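Local structure of polyketide Synthase III (Ectocarpus siliculosus, 4B0N) at residues N199-A204 with E407-R412; P43-M48 with L265-N270; Y215-C220 with C247-L252. The protein is a type III polyketide synthase, probably an acyltransferase, that takes part in phlorotannin monomer biosynthesis in this brown alga. All blocks are in the same frame, centred on the assembly; numbering follows the deposited sequence.

Contact 1 of 3, residues N199-A204 with E407-R412; sequences NGFRNA and EGILLR
Arg-202 and Glu-407 meet with the guanidinium edge against the aliphatic part of the acid: CG of Glu-407 lies near the guanidinium plane, 3.3 Å from NH2 and 3.5 Å from NH1 of Arg-202. The carboxylate plane stands at 86° to the guanidinium, so the two groups do not pair side by side, and the salt bridge is long, with NH2 of Arg-202 3.9 Å from OE2 of Glu-407. The arginine chain runs extended from CG to NE and carries its charge from the helix to the strand, whereas the glutamate bends at chi2 (69°), which turns its carboxylate aside. Asn-199, about one helical turn before Arg-202, brings ND2 to 4.1 Å from CG of Glu-407. The apolar end of the contact joins Phe-201 and Ile-409: CD2 of Phe-201 lies 4.3 Å from CD1 of Ile-409, the methyl approaching the ring obliquely. The helix and strand axes pass 9.1 Å apart at 52°.

Stronger partners set the polar ends from outside. NH2 of Arg-202 is hydrogen-bonded to the carbonyl of His-271, OE1 of Glu-407 to the hydroxyl of Ser-401, and ND2 of Asn-199 weakly to the carbonyl of Ala-195. NH1 of Arg-202 also faces Asp-185 of the second subunit in a long, weak ion pair. The contact thus seats helix 196-210 on strand 405-413, joining the N- and C-terminal halves of the thiolase fold, and the residues that touch here are buried. Its chemistry implies a division of labour: the firm bonds of Arg-202 and Glu-407 go to His-271 and Ser-401, while the two long ion pairs of the arginine, with Glu-407 and with Asp-185 of the second subunit, probably help to offset the cost of burying the charge.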
ATOM      1  N   ASN A 199       2.356  -9.972  -2.995  1.00 32.67           N
ATOM      2  CA  ASN A 199       2.401  -8.645  -3.606  1.00 32.75           C
ATOM      3  C   ASN A 199       3.702  -7.941  -3.257  1.00 32.89           C
ATOM      4  O   ASN A 199       4.311  -7.288  -4.105  1.00 33.01           O
ATOM      5  CB  ASN A 199       1.201  -7.799  -3.171  1.00 32.66           C
ATOM      6  CG  ASN A 199      -0.128  -8.455  -3.497  1.00 32.89           C
ATOM      7  OD1 ASN A 199      -0.776  -8.113  -4.483  1.00 32.93           O
ATOM      8  ND2 ASN A 199      -0.534  -9.414  -2.674  1.00 32.87           N
ATOM      9  N   GLY A 200       4.120  -8.091  -2.003  1.00 33.20           N
ATOM     10  CA  GLY A 200       5.399  -7.572  -1.529  1.00 33.37           C
ATOM     11  C   GLY A 200       6.567  -8.211  -2.254  1.00 33.76           C
ATOM     12  O   GLY A 200       7.500  -7.519  -2.667  1.00 33.97           O
ATOM     13  N   PHE A 201       6.509  -9.534  -2.415  1.00 33.92           N
ATOM     14  CA  PHE A 201       7.523 -10.262  -3.175  1.00 34.24           C
ATOM     15  C   PHE A 201       7.638  -9.751  -4.611  1.00 34.67           C
ATOM     16  O   PHE A 201       8.740  -9.480  -5.083  1.00 34.93           O
ATOM     17  CB  PHE A 201       7.263 -11.773  -3.153  1.00 33.94           C
ATOM     18  CG  PHE A 201       7.953 -12.497  -2.027  1.00 33.80           C
ATOM     19  CD1 PHE A 201       9.324 -12.350  -1.818  1.00 33.76           C
ATOM     20  CD2 PHE A 201       7.240 -13.349  -1.191  1.00 33.72           C
ATOM     21  CE1 PHE A 201       9.961 -13.019  -0.784  1.00 33.69           C
ATOM     22  CE2 PHE A 201       7.872 -14.021  -0.153  1.00 33.70           C
ATOM     23  CZ  PHE A 201       9.234 -13.857   0.049  1.00 33.76           C
ATOM     24  N   ARG A 202       6.500  -9.599  -5.286  1.00 34.87           N
ATOM     25  CA  ARG A 202       6.470  -9.089  -6.657  1.00 35.29           C
ATOM     26  C   ARG A 202       7.127  -7.721  -6.762  1.00 35.32           C
ATOM     27  O   ARG A 202       7.966  -7.495  -7.633  1.00 35.54           O
ATOM     28  CB  ARG A 202       5.036  -8.998  -7.176  1.00 35.72           C
ATOM     29  CG  ARG A 202       4.405 -10.332  -7.520  1.00 36.09           C
ATOM     30  CD  ARG A 202       3.185 -10.126  -8.395  1.00 36.51           C
ATOM     31  NE  ARG A 202       2.332 -11.308  -8.414  1.00 37.31           N
ATOM     32  CZ  ARG A 202       1.297 -11.498  -7.600  1.00 37.51           C
ATOM     33  NH1 ARG A 202       0.975 -10.582  -6.692  1.00 37.21           N
ATOM     34  NH2 ARG A 202       0.583 -12.612  -7.695  1.00 38.00           N
ATOM     35  N   ASN A 203       6.738  -6.818  -5.867  1.00 35.33           N
ATOM     36  CA  ASN A 203       7.277  -5.464  -5.844  1.00 35.39           C
ATOM     37  C   ASN A 203       8.783  -5.425  -5.609  1.00 35.45           C
ATOM     38  O   ASN A 203       9.485  -4.599  -6.195  1.00 35.53           O
ATOM     39  CB  ASN A 203       6.550  -4.623  -4.799  1.00 35.46           C
ATOM     40  CG  ASN A 203       5.221  -4.087  -5.300  1.00 35.72           C
ATOM     41  OD1 ASN A 203       4.574  -4.683  -6.163  1.00 35.89           O
ATOM     42  ND2 ASN A 203       4.809  -2.953  -4.756  1.00 35.82           N
ATOM     43  N   ALA A 204       9.269  -6.324  -4.758  1.00 35.20           N
ATOM     44  CA  ALA A 204      10.696  -6.443  -4.493  1.00 35.19           C
ATOM     45  C   ALA A 204      11.437  -7.080  -5.672  1.00 35.47           C
ATOM     46  O   ALA A 204      12.519  -6.620  -6.047  1.00 35.73           O
ATOM     47  CB  ALA A 204      10.933  -7.229  -3.216  1.00 34.98           C
ATOM     48  N   GLU A 407      -2.897 -15.635  -5.392  1.00 34.38           N
ATOM     49  CA  GLU A 407      -1.589 -15.004  -5.523  1.00 34.23           C
ATOM     50  C   GLU A 407      -0.487 -16.004  -5.216  1.00 34.11           C
ATOM     51  O   GLU A 407      -0.433 -16.549  -4.113  1.00 34.21           O
ATOM     52  CB  GLU A 407      -1.484 -13.812  -4.568  1.00 34.38           C
ATOM     53  CG  GLU A 407      -1.599 -12.445  -5.230  1.00 34.92           C
ATOM     54  CD  GLU A 407      -2.989 -12.141  -5.759  1.00 35.38           C
ATOM     55  OE1 GLU A 407      -3.981 -12.472  -5.072  1.00 35.56           O
ATOM     56  OE2 GLU A 407      -3.083 -11.550  -6.857  1.00 35.84           O
ATOM     57  N   GLY A 408       0.396 -16.235  -6.184  1.00 33.73           N
ATOM     58  CA  GLY A 408       1.441 -17.242  -6.022  1.00 33.68           C
ATOM     59  C   GLY A 408       2.794 -16.900  -6.606  1.00 33.31           C
ATOM     60  O   GLY A 408       2.921 -15.974  -7.408  1.00 33.32           O
ATOM     61  N   ILE A 409       3.807 -17.656  -6.186  1.00 33.27           N
ATOM     62  CA  ILE A 409       5.179 -17.524  -6.693  1.00 33.26           C
ATOM     63  C   ILE A 409       5.783 -18.902  -6.976  1.00 33.73           C
ATOM     64  O   ILE A 409       5.399 -19.899  -6.352  1.00 33.90           O
ATOM     65  CB  ILE A 409       6.099 -16.741  -5.724  1.00 32.64           C
ATOM     66  CG1 ILE A 409       5.987 -17.295  -4.295  1.00 32.53           C
ATOM     67  CG2 ILE A 409       5.787 -15.248  -5.774  1.00 32.10           C
ATOM     68  CD1 ILE A 409       7.189 -17.016  -3.416  1.00 32.37           C
ATOM     69  N   LEU A 410       6.720 -18.949  -7.919  1.00 34.04           N
ATOM     70  CA  LEU A 410       7.365 -20.201  -8.312  1.00 34.82           C
ATOM     71  C   LEU A 410       8.856 -20.173  -8.020  1.00 35.15           C
ATOM     72  O   LEU A 410       9.575 -19.284  -8.482  1.00 34.67           O
ATOM     73  CB  LEU A 410       7.112 -20.509  -9.795  1.00 35.13           C
ATOM     74  CG  LEU A 410       7.747 -21.746 -10.447  1.00 35.51           C
ATOM     75  CD1 LEU A 410       7.356 -23.037  -9.743  1.00 35.96           C
ATOM     76  CD2 LEU A 410       7.373 -21.816 -11.919  1.00 35.76           C
ATOM     77  N   LEU A 411       9.305 -21.155  -7.245  1.00 36.21           N
ATOM     78  CA  LEU A 411      10.715 -21.293  -6.897  1.00 36.91           C
ATOM     79  C   LEU A 411      11.327 -22.490  -7.604  1.00 38.02           C
ATOM     80  O   LEU A 411      10.887 -23.626  -7.410  1.00 38.13           O
ATOM     81  CB  LEU A 411      10.902 -21.425  -5.382  1.00 36.34           C
ATOM     82  CG  LEU A 411      10.580 -20.211  -4.511  1.00 35.66           C
ATOM     83  CD1 LEU A 411       9.113 -20.220  -4.108  1.00 35.44           C
ATOM     84  CD2 LEU A 411      11.471 -20.207  -3.278  1.00 35.67           C
ATOM     85  N   ARG A 412      12.328 -22.221  -8.438  1.00 39.13           N
ATOM     86  CA  ARG A 412      13.090 -23.274  -9.101  1.00 41.02           C
ATOM     87  C   ARG A 412      14.578 -23.085  -8.849  1.00 41.86           C
ATOM     88  O   ARG A 412      15.040 -21.968  -8.600  1.00 41.50           O
ATOM     89  CB  ARG A 412      12.799 -23.318 -10.604  1.00 41.69           C
ATOM     90  CG  ARG A 412      11.372 -23.706 -10.959  1.00 42.05           C
ATOM     91  CD  ARG A 412      11.196 -23.825 -12.462  1.00 42.66           C
ATOM     92  NE  ARG A 412      11.655 -25.117 -12.968  1.00 43.56           N
ATOM     93  CZ  ARG A 412      11.858 -25.398 -14.254  1.00 44.36           C
ATOM     94  NH1 ARG A 412      11.656 -24.477 -15.190  1.00 44.37           N
ATOM     95  NH2 ARG A 412      12.270 -26.606 -14.608  1.00 45.09           N
TER

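Contact 2 of 3, residues P43-M48 with L265-N270; sequences PVIAGM and LAIVDN
The carbonyl O of Pro-43 accepts the N-H of Ile-267 at 2.9 Å, the one hydrogen bond between 43-48 and 265-270. It is somewhat bent at the hydrogen (143°), although the donor lies almost in line with the carbonyl bond. In this thiolase fold the bond links edge strands of two different sheets: 43-48 belongs to the N-terminal sheet and 265-270 to the C-terminal one. They run roughly antiparallel, with 145° between their directions, and then part. Pro-43 has no N-H to offer a return bond; instead its ring rests on the other strand, with CD 3.4 Å from O of Ile-267 and CG 4.3 Å from CB of Ile-267. Asn-205, on helix 196-210, touches both of these residues. One step along, Val-44 splits its methyls between two residues: CG1, anti to the valine's own N (chi1 -171°), is directed at the carbonyl of Leu-265, and CG2 meets CB of Ala-266 at 3.7 Å. Ile-45, which also packs on Phe-378 of helix 369-385, finishes the join methyl to methyl, its CD1 4.0 Å from CD1 of Ile-267.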
ATOM      1  N   PRO A  43      15.427 -13.023  -9.143  1.00 39.56           N
ATOM      2  CA  PRO A  43      15.306 -12.623  -7.741  1.00 38.98           C
ATOM      3  C   PRO A  43      15.483 -13.804  -6.788  1.00 38.64           C
ATOM      4  O   PRO A  43      14.888 -14.865  -6.992  1.00 38.78           O
ATOM      5  CB  PRO A  43      13.890 -12.048  -7.650  1.00 38.58           C
ATOM      6  CG  PRO A  43      13.143 -12.674  -8.767  1.00 38.78           C
ATOM      7  CD  PRO A  43      14.131 -13.011  -9.844  1.00 39.31           C
ATOM      8  N   VAL A  44      16.319 -13.612  -5.768  1.00 38.39           N
ATOM      9  CA  VAL A  44      16.595 -14.648  -4.772  1.00 38.18           C
ATOM     10  C   VAL A  44      16.428 -14.089  -3.363  1.00 37.55           C
ATOM     11  O   VAL A  44      16.851 -12.965  -3.077  1.00 37.41           O
ATOM     12  CB  VAL A  44      18.033 -15.216  -4.894  1.00 38.64           C
ATOM     13  CG1 VAL A  44      18.205 -16.426  -3.985  1.00 38.84           C
ATOM     14  CG2 VAL A  44      18.367 -15.598  -6.330  1.00 38.95           C
ATOM     15  N   ILE A  45      15.815 -14.883  -2.489  1.00 37.01           N
ATOM     16  CA  ILE A  45      15.755 -14.569  -1.064  1.00 36.26           C
ATOM     17  C   ILE A  45      17.127 -14.843  -0.441  1.00 36.25           C
ATOM     18  O   ILE A  45      17.533 -15.999  -0.286  1.00 36.36           O
ATOM     19  CB  ILE A  45      14.636 -15.366  -0.348  1.00 35.99           C
ATOM     20  CG1 ILE A  45      13.264 -14.980  -0.915  1.00 35.46           C
ATOM     21  CG2 ILE A  45      14.676 -15.128   1.159  1.00 35.74           C
ATOM     22  CD1 ILE A  45      12.184 -16.019  -0.706  1.00 35.35           C
ATOM     23  N   ALA A  46      17.839 -13.768  -0.109  1.00 36.04           N
ATOM     24  CA  ALA A  46      19.190 -13.854   0.452  1.00 36.36           C
ATOM     25  C   ALA A  46      19.194 -14.059   1.971  1.00 36.32           C
ATOM     26  O   ALA A  46      20.107 -14.678   2.522  1.00 36.65           O
ATOM     27  CB  ALA A  46      19.999 -12.620   0.075  1.00 36.19           C
ATOM     28  N   GLY A  47      18.172 -13.535   2.639  1.00 35.92           N
ATOM     29  CA  GLY A  47      18.017 -13.697   4.078  1.00 36.00           C
ATOM     30  C   GLY A  47      16.557 -13.675   4.470  1.00 35.81           C
ATOM     31  O   GLY A  47      15.758 -12.944   3.885  1.00 35.44           O
ATOM     32  N   MET A  48      16.211 -14.484   5.463  1.00 36.25           N
ATOM     33  CA  MET A  48      14.840 -14.565   5.951  1.00 36.40           C
ATOM     34  C   MET A  48      14.823 -14.713   7.470  1.00 36.68           C
ATOM     35  O   MET A  48      15.642 -15.434   8.043  1.00 37.31           O
ATOM     36  CB  MET A  48      14.111 -15.735   5.281  1.00 36.80           C
ATOM     37  CG  MET A  48      12.651 -15.897   5.679  1.00 36.95           C
ATOM     38  SD  MET A  48      11.699 -16.878   4.501  1.00 37.08           S
ATOM     39  CE  MET A  48      11.254 -15.614   3.314  1.00 36.77           C
ATOM     40  N   LEU A 265      17.691 -21.755  -4.687  1.00 37.49           N
ATOM     41  CA  LEU A 265      16.353 -21.577  -5.240  1.00 36.96           C
ATOM     42  C   LEU A 265      16.106 -20.096  -5.489  1.00 36.58           C
ATOM     43  O   LEU A 265      16.410 -19.257  -4.637  1.00 36.58           O
ATOM     44  CB  LEU A 265      15.291 -22.116  -4.277  1.00 36.59           C
ATOM     45  CG  LEU A 265      15.174 -23.629  -4.069  1.00 37.04           C
ATOM     46  CD1 LEU A 265      14.391 -23.930  -2.798  1.00 36.82           C
ATOM     47  CD2 LEU A 265      14.535 -24.312  -5.272  1.00 37.33           C
ATOM     48  N   ALA A 266      15.562 -19.781  -6.660  1.00 36.51           N
ATOM     49  CA  ALA A 266      15.203 -18.407  -6.993  1.00 36.33           C
ATOM     50  C   ALA A 266      13.732 -18.309  -7.380  1.00 36.19           C
ATOM     51  O   ALA A 266      13.156 -19.271  -7.887  1.00 36.42           O
ATOM     52  CB  ALA A 266      16.082 -17.890  -8.115  1.00 36.54           C
ATOM     53  N   ILE A 267      13.128 -17.149  -7.133  1.00 35.81           N
ATOM     54  CA  ILE A 267      11.741 -16.915  -7.532  1.00 35.97           C
ATOM     55  C   ILE A 267      11.687 -16.641  -9.043  1.00 36.49           C
ATOM     56  O   ILE A 267      11.908 -15.512  -9.500  1.00 36.40           O
ATOM     57  CB  ILE A 267      11.065 -15.799  -6.695  1.00 35.43           C
ATOM     58  CG1 ILE A 267      11.232 -16.082  -5.194  1.00 35.17           C
ATOM     59  CG2 ILE A 267       9.585 -15.681  -7.052  1.00 35.14           C
ATOM     60  CD1 ILE A 267      10.863 -14.933  -4.277  1.00 34.62           C
ATOM     61  N   VAL A 268      11.400 -17.697  -9.803  1.00 36.73           N
ATOM     62  CA  VAL A 268      11.445 -17.667 -11.268  1.00 37.05           C
ATOM     63  C   VAL A 268      10.270 -16.905 -11.889  1.00 36.92           C
ATOM     64  O   VAL A 268      10.434 -16.241 -12.918  1.00 36.98           O
ATOM     65  CB  VAL A 268      11.523 -19.094 -11.863  1.00 37.75           C
ATOM     66  CG1 VAL A 268      11.751 -19.046 -13.368  1.00 38.41           C
ATOM     67  CG2 VAL A 268      12.640 -19.887 -11.204  1.00 37.97           C
ATOM     68  N   ASP A 269       9.093 -17.004 -11.273  1.00 36.68           N
ATOM     69  CA  ASP A 269       7.903 -16.324 -11.790  1.00 36.81           C
ATOM     70  C   ASP A 269       6.879 -16.009 -10.702  1.00 36.64           C
ATOM     71  O   ASP A 269       6.921 -16.576  -9.609  1.00 36.91           O
ATOM     72  CB  ASP A 269       7.248 -17.158 -12.901  1.00 37.30           C
ATOM     73  CG  ASP A 269       6.319 -16.336 -13.796  1.00 37.28           C
ATOM     74  OD1 ASP A 269       6.602 -15.143 -14.039  1.00 36.90           O
ATOM     75  OD2 ASP A 269       5.301 -16.892 -14.262  1.00 37.70           O
ATOM     76  N   ASN A 270       5.974 -15.085 -11.016  1.00 36.46           N
ATOM     77  CA  ASN A 270       4.792 -14.825 -10.203  1.00 36.34           C
ATOM     78  C   ASN A 270       3.524 -14.902 -11.051  1.00 36.33           C
ATOM     79  O   ASN A 270       3.537 -14.562 -12.237  1.00 36.45           O
ATOM     80  CB  ASN A 270       4.894 -13.473  -9.481  1.00 36.20           C
ATOM     81  CG  ASN A 270       5.297 -12.338 -10.407  1.00 36.35           C
ATOM     82  OD1 ASN A 270       4.511 -11.881 -11.239  1.00 36.33           O
ATOM     83  ND2 ASN A 270       6.529 -11.865 -10.252  1.00 36.39           N
TER

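Contact 3 of 3, residues Y215-C220 with C247-L252; sequences YALMIC and CAAAVL
With CG of Leu-217 anti to the backbone N (chi1 175°), the leucine reaches across to the partner strand, where its CD1 meets CG2 of Val-251 at 3.8 Å. The valine's chi1 of -172° leaves that CG2 beside its own backbone N, on the side that receives the leucine methyl. Ile-219 uses two branches: CG1 lies 3.8 Å from CB of Ala-249, while CG2 lies 3.9 Å from SG of Cys-247.

Beneath this row the strands form a regular antiparallel ladder. Ala-216 with Leu-252, Met-218 with Ala-250 and Cys-220 with Ala-248 are hydrogen-bonded pairs, each closed by two N-H...O bonds. N of Met-218 to O of Ala-250 measures 2.8 Å, and N of Ala-250 to O of Met-218 likewise 2.8 Å. Leu-217 with Val-251 and Ile-219 with Ala-249 are the non-hydrogen-bonded pairs between them. There the backbones are joined by CA-H...O contacts, as from CA of Ala-249 to O of Met-218 at 3.3 Å. Ala-248, Ala-249 and Ala-250 lie opposite the larger Cys-220, Ile-219 and Met-218.

The two sheet faces meet different helices. Ile-219 and Ala-249 lie against helix 121-146, through Val-136, Ala-140 and Val-139. The other face, with Met-218, Cys-220 and Leu-252, is covered by helix 196-210, where Phe-201, Ala-197, Ala-204 and Asn-205 receive them. Within the five-stranded mixed sheet this is one of two antiparallel joins, and strand 215-223 is the middle strand: it continues in parallel to strand 154-161, bonding through Leu-217 and Ile-219 to Lys-156, Val-158 and Val-160, while strand 245-255 has strand 42-51 on its far side.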
ATOM      1  N   TYR A 215      19.788  -4.214  -3.232  1.00 35.29           N
ATOM      2  CA  TYR A 215      19.127  -5.090  -2.265  1.00 34.90           C
ATOM      3  C   TYR A 215      17.837  -4.487  -1.703  1.00 34.57           C
ATOM      4  O   TYR A 215      17.797  -3.310  -1.336  1.00 34.77           O
ATOM      5  CB  TYR A 215      20.084  -5.425  -1.116  1.00 35.18           C
ATOM      6  CG  TYR A 215      21.286  -6.247  -1.522  1.00 35.40           C
ATOM      7  CD1 TYR A 215      21.177  -7.624  -1.717  1.00 35.31           C
ATOM      8  CD2 TYR A 215      22.536  -5.652  -1.700  1.00 35.83           C
ATOM      9  CE1 TYR A 215      22.275  -8.385  -2.084  1.00 35.65           C
ATOM     10  CE2 TYR A 215      23.642  -6.406  -2.069  1.00 36.13           C
ATOM     11  CZ  TYR A 215      23.503  -7.771  -2.259  1.00 36.10           C
ATOM     12  OH  TYR A 215      24.584  -8.536  -2.624  1.00 36.38           O
ATOM     13  N   ALA A 216      16.793  -5.311  -1.624  1.00 33.95           N
ATOM     14  CA  ALA A 216      15.484  -4.876  -1.149  1.00 33.33           C
ATOM     15  C   ALA A 216      15.013  -5.714   0.036  1.00 33.08           C
ATOM     16  O   ALA A 216      15.240  -6.926   0.077  1.00 33.07           O
ATOM     17  CB  ALA A 216      14.466  -4.937  -2.278  1.00 33.00           C
ATOM     18  N   LEU A 217      14.355  -5.057   0.990  1.00 32.83           N
ATOM     19  CA  LEU A 217      13.850  -5.710   2.197  1.00 32.58           C
ATOM     20  C   LEU A 217      12.323  -5.663   2.257  1.00 32.19           C
ATOM     21  O   LEU A 217      11.725  -4.591   2.311  1.00 32.07           O
ATOM     22  CB  LEU A 217      14.471  -5.061   3.445  1.00 32.84           C
ATOM     23  CG  LEU A 217      14.031  -5.461   4.860  1.00 32.84           C
ATOM     24  CD1 LEU A 217      14.337  -6.922   5.168  1.00 32.77           C
ATOM     25  CD2 LEU A 217      14.688  -4.549   5.886  1.00 32.90           C
ATOM     26  N   MET A 218      11.702  -6.839   2.238  1.00 32.20           N
ATOM     27  CA  MET A 218      10.247  -6.950   2.299  1.00 32.16           C
ATOM     28  C   MET A 218       9.832  -7.500   3.659  1.00 32.17           C
ATOM     29  O   MET A 218      10.281  -8.573   4.064  1.00 31.97           O
ATOM     30  CB  MET A 218       9.728  -7.838   1.161  1.00 32.06           C
ATOM     31  CG  MET A 218       8.220  -7.794   0.956  1.00 31.96           C
ATOM     32  SD  MET A 218       7.317  -8.983   1.967  1.00 32.07           S
ATOM     33  CE  MET A 218       7.599 -10.495   1.049  1.00 31.87           C
ATOM     34  N   ILE A 219       8.983  -6.754   4.361  1.00 32.39           N
ATOM     35  CA  ILE A 219       8.569  -7.121   5.716  1.00 32.68           C
ATOM     36  C   ILE A 219       7.054  -7.180   5.844  1.00 32.76           C
ATOM     37  O   ILE A 219       6.359  -6.195   5.586  1.00 32.86           O
ATOM     38  CB  ILE A 219       9.121  -6.146   6.783  1.00 32.84           C
ATOM     39  CG1 ILE A 219      10.616  -5.898   6.568  1.00 33.24           C
ATOM     40  CG2 ILE A 219       8.862  -6.688   8.184  1.00 32.82           C
ATOM     41  CD1 ILE A 219      11.214  -4.839   7.468  1.00 33.73           C
ATOM     42  N   CYS A 220       6.555  -8.344   6.243  1.00 33.04           N
ATOM     43  CA  CYS A 220       5.150  -8.507   6.594  1.00 33.19           C
ATOM     44  C   CYS A 220       4.979  -8.471   8.104  1.00 33.36           C
ATOM     45  O   CYS A 220       5.622  -9.226   8.836  1.00 33.69           O
ATOM     46  CB  CYS A 220       4.597  -9.808   6.031  1.00 33.23           C
ATOM     47  SG  CYS A 220       4.486  -9.789   4.233  1.00 33.75           S
ATOM     48  N   CYS A 247       5.204 -11.720  12.517  1.00 31.33           N
ATOM     49  CA  CYS A 247       6.031 -10.935  11.605  1.00 30.97           C
ATOM     50  C   CYS A 247       7.098 -11.783  10.911  1.00 30.66           C
ATOM     51  O   CYS A 247       7.704 -12.671  11.515  1.00 30.53           O
ATOM     52  CB  CYS A 247       6.683  -9.762  12.340  1.00 31.24           C
ATOM     53  SG  CYS A 247       7.834  -8.788  11.342  1.00 31.50           S
ATOM     54  N   ALA A 248       7.316 -11.492   9.633  1.00 30.43           N
ATOM     55  CA  ALA A 248       8.330 -12.172   8.836  1.00 30.53           C
ATOM     56  C   ALA A 248       8.931 -11.215   7.821  1.00 30.30           C
ATOM     57  O   ALA A 248       8.224 -10.388   7.244  1.00 30.16           O
ATOM     58  CB  ALA A 248       7.738 -13.385   8.138  1.00 30.59           C
ATOM     59  N   ALA A 249      10.237 -11.331   7.611  1.00 30.52           N
ATOM     60  CA  ALA A 249      10.948 -10.458   6.682  1.00 30.63           C
ATOM     61  C   ALA A 249      11.805 -11.251   5.701  1.00 30.86           C
ATOM     62  O   ALA A 249      12.208 -12.383   5.979  1.00 31.23           O
ATOM     63  CB  ALA A 249      11.794  -9.449   7.442  1.00 30.71           C
ATOM     64  N   ALA A 250      12.073 -10.643   4.550  1.00 30.95           N
ATOM     65  CA  ALA A 250      12.883 -11.267   3.510  1.00 31.27           C
ATOM     66  C   ALA A 250      13.730 -10.226   2.793  1.00 31.49           C
ATOM     67  O   ALA A 250      13.232  -9.166   2.401  1.00 31.46           O
ATOM     68  CB  ALA A 250      11.999 -12.008   2.517  1.00 31.03           C
ATOM     69  N   VAL A 251      15.014 -10.526   2.640  1.00 31.89           N
ATOM     70  CA  VAL A 251      15.908  -9.690   1.853  1.00 32.15           C
ATOM     71  C   VAL A 251      16.028 -10.311   0.468  1.00 32.35           C
ATOM     72  O   VAL A 251      16.136 -11.531   0.335  1.00 32.29           O
ATOM     73  CB  VAL A 251      17.301  -9.548   2.499  1.00 32.42           C
ATOM     74  CG1 VAL A 251      18.132  -8.511   1.755  1.00 32.60           C
ATOM     75  CG2 VAL A 251      17.175  -9.165   3.966  1.00 32.39           C
ATOM     76  N   LEU A 252      15.997  -9.467  -0.557  1.00 32.64           N
ATOM     77  CA  LEU A 252      15.993  -9.947  -1.928  1.00 33.06           C
ATOM     78  C   LEU A 252      17.127  -9.378  -2.757  1.00 33.67           C
ATOM     79  O   LEU A 252      17.361  -8.168  -2.769  1.00 33.57           O
ATOM     80  CB  LEU A 252      14.641  -9.669  -2.581  1.00 32.82           C
ATOM     81  CG  LEU A 252      13.613 -10.749  -2.243  1.00 32.75           C
ATOM     82  CD1 LEU A 252      12.329 -10.152  -1.698  1.00 32.60           C
ATOM     83  CD2 LEU A 252      13.349 -11.644  -3.445  1.00 32.98           C
TER

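How the contacts relate
The three contacts gather about helix 196-210, which contact 1 itself includes, at the middle of the layered thiolase fold. Contact 1 sets it on the C-terminal sheet, contact 3 lies in the N-terminal sheet it covers, and contact 2 joins the two sheets at their edges. Contacts 1 and 2 have centres about 8 Å apart and share a sheet: O of Leu-410 lies 2.8 Å from N of Val-268. Contacts 2 and 3 share the other, with N of Ala-46 2.8 Å from O of Val-251. Phe-201 spans contacts 1 and 3, its CD2 3.6 Å from CE of Met-218. Bound arachidonic acid is about 11 Å from the side chain of Glu-407 and about 12 Å from that of Cys-220.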